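PDB 5M27: beta subunit of photoactivated adenylyl cyclase from Beggiatoa sp. PS, which probably makes cyclic AMP from ATP under blue-light control, pairing a flavin-binding BLUF photosensor domain with a class III nucleotidyl cyclase domain. Local coordinates for residues F158-A163 and G203-A208. Sequence-based numbering, arbitrary orientation.
Sequences FSDILA and GDCVMA. With CA (calcium ion), chain L.
Asp160 and Asp204 meet at a calcium ion in the metal site of the cyclase domain, where strand 150-161 and the turn leading into strand 205-211 come together. Asp160 OD2, 2.6 Å from the calcium, and Asp204 OD2, 2.8 Å from it, lie side by side 3.3 Å apart, their carboxylate planes turned by 42°. The ion's charge probably offsets their repulsion; Ile161 O and a water are also ligands. Asp204 OD2 also accepts the backbone N-H of Ile161 (N to OD2 3.1 Å) on its anti side, 19° out of the carboxylate plane, which probably fixes the carboxylate's rotation. Asp160 OD1 forms a salt bridge with Arg287. Cys205 SG rests 3.4 Å from Asp160 CB.

Further from the metal, Ser159 and Val206 form an antiparallel hydrogen-bonded pair, with Val206 N to Ser159 O at 2.8 Å and Ser159 N to Val206 O at 3.0 Å. Their side chains share the face that packs on helix 173-193, where Tyr183 bonds to Ser159 OG. On the other face, Met207 CG, anti to the backbone N (chi1 -177°), lies over the Phe158 ring, 4.0 Å from its centroid. The chain continues extended to SD, in an oblique Met-aromatic contact, and both side chains pack on helix 274-285. One aspartate on a strand, another in the turn before its antiparallel neighbour and a backbone carbonyl form the characteristic metal site of class III nucleotidyl cyclases.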
# COMPACT_ATOMS: atom_id res chain seq x y z
N PHE B 158 17.28 -6.54 2.18
CA PHE B 158 16.98 -5.56 3.22
C PHE B 158 18.16 -4.61 3.37
O PHE B 158 19.31 -5.06 3.50
CB PHE B 158 16.71 -6.22 4.57
CG PHE B 158 15.26 -6.34 4.89
CD1 PHE B 158 14.53 -5.24 5.23
CD2 PHE B 158 14.63 -7.58 4.87
CE1 PHE B 158 13.19 -5.34 5.52
CE2 PHE B 158 13.28 -7.69 5.17
CZ PHE B 158 12.57 -6.56 5.50
N SER B 159 17.88 -3.31 3.39
CA SER B 159 18.90 -2.30 3.67
C SER B 159 18.30 -1.21 4.54
O SER B 159 17.08 -0.97 4.50
CB SER B 159 19.49 -1.68 2.39
OG SER B 159 18.60 -0.79 1.74
N ASP B 160 19.14 -0.56 5.34
CA ASP B 160 18.65 0.59 6.08
C ASP B 160 19.82 1.51 6.42
O ASP B 160 20.99 1.17 6.24
CB ASP B 160 17.85 0.17 7.32
CG ASP B 160 18.70 -0.01 8.56
OD1 ASP B 160 19.84 -0.47 8.44
OD2 ASP B 160 18.21 0.29 9.68
N ILE B 161 19.47 2.68 6.93
CA ILE B 161 20.44 3.75 7.13
C ILE B 161 21.16 3.54 8.45
O ILE B 161 20.53 3.25 9.47
CB ILE B 161 19.72 5.11 7.08
CG1 ILE B 161 19.10 5.30 5.69
CG2 ILE B 161 20.68 6.25 7.45
CD1 ILE B 161 18.24 6.57 5.56
N LEU B 162 22.49 3.66 8.43
CA LEU B 162 23.29 3.56 9.64
C LEU B 162 23.01 4.72 10.58
O LEU B 162 22.99 5.88 10.16
CB LEU B 162 24.78 3.56 9.29
CG LEU B 162 25.69 3.49 10.51
CD1 LEU B 162 25.59 2.09 11.13
CD2 LEU B 162 27.14 3.88 10.17
N ALA B 163 22.80 4.40 11.86
CA ALA B 163 22.66 5.39 12.94
C ALA B 163 21.48 6.32 12.67
O ALA B 163 21.52 7.52 12.94
CB ALA B 163 23.96 6.19 13.14
N GLY B 203 9.81 2.24 7.80
CA GLY B 203 10.67 3.22 8.45
C GLY B 203 11.75 3.59 7.47
O GLY B 203 11.49 3.86 6.29
N ASP B 204 12.99 3.59 7.94
CA ASP B 204 14.09 3.86 7.02
C ASP B 204 14.56 2.63 6.25
O ASP B 204 15.53 2.74 5.49
CB ASP B 204 15.25 4.47 7.80
CG ASP B 204 15.82 3.53 8.82
OD1 ASP B 204 15.07 3.09 9.71
OD2 ASP B 204 17.04 3.26 8.77
N CYS B 205 13.90 1.47 6.39
CA CYS B 205 14.37 0.24 5.76
C CYS B 205 13.75 0.05 4.37
O CYS B 205 12.58 0.36 4.14
CB CYS B 205 14.05 -0.99 6.63
SG CYS B 205 14.80 -0.92 8.31
N VAL B 206 14.55 -0.48 3.46
CA VAL B 206 14.10 -0.81 2.11
C VAL B 206 14.06 -2.33 2.02
O VAL B 206 15.07 -3.00 2.27
CB VAL B 206 15.03 -0.20 1.04
CG1 VAL B 206 14.53 -0.52 -0.38
CG2 VAL B 206 15.18 1.31 1.23
N MET B 207 12.88 -2.87 1.72
CA MET B 207 12.70 -4.31 1.51
C MET B 207 12.47 -4.54 0.02
O MET B 207 11.69 -3.82 -0.59
CB MET B 207 11.51 -4.84 2.31
CG MET B 207 11.28 -6.33 2.21
SD MET B 207 9.70 -6.84 2.98
CE MET B 207 9.63 -8.57 2.54
N ALA B 208 13.14 -5.54 -0.54
CA ALA B 208 13.04 -5.82 -1.96
C ALA B 208 13.24 -7.32 -2.18
O ALA B 208 13.56 -8.07 -1.25
CB ALA B 208 14.07 -5.00 -2.77
CA CA L . 18.55 2.49 10.96
O HOH W 1 16.09 2.83 11.89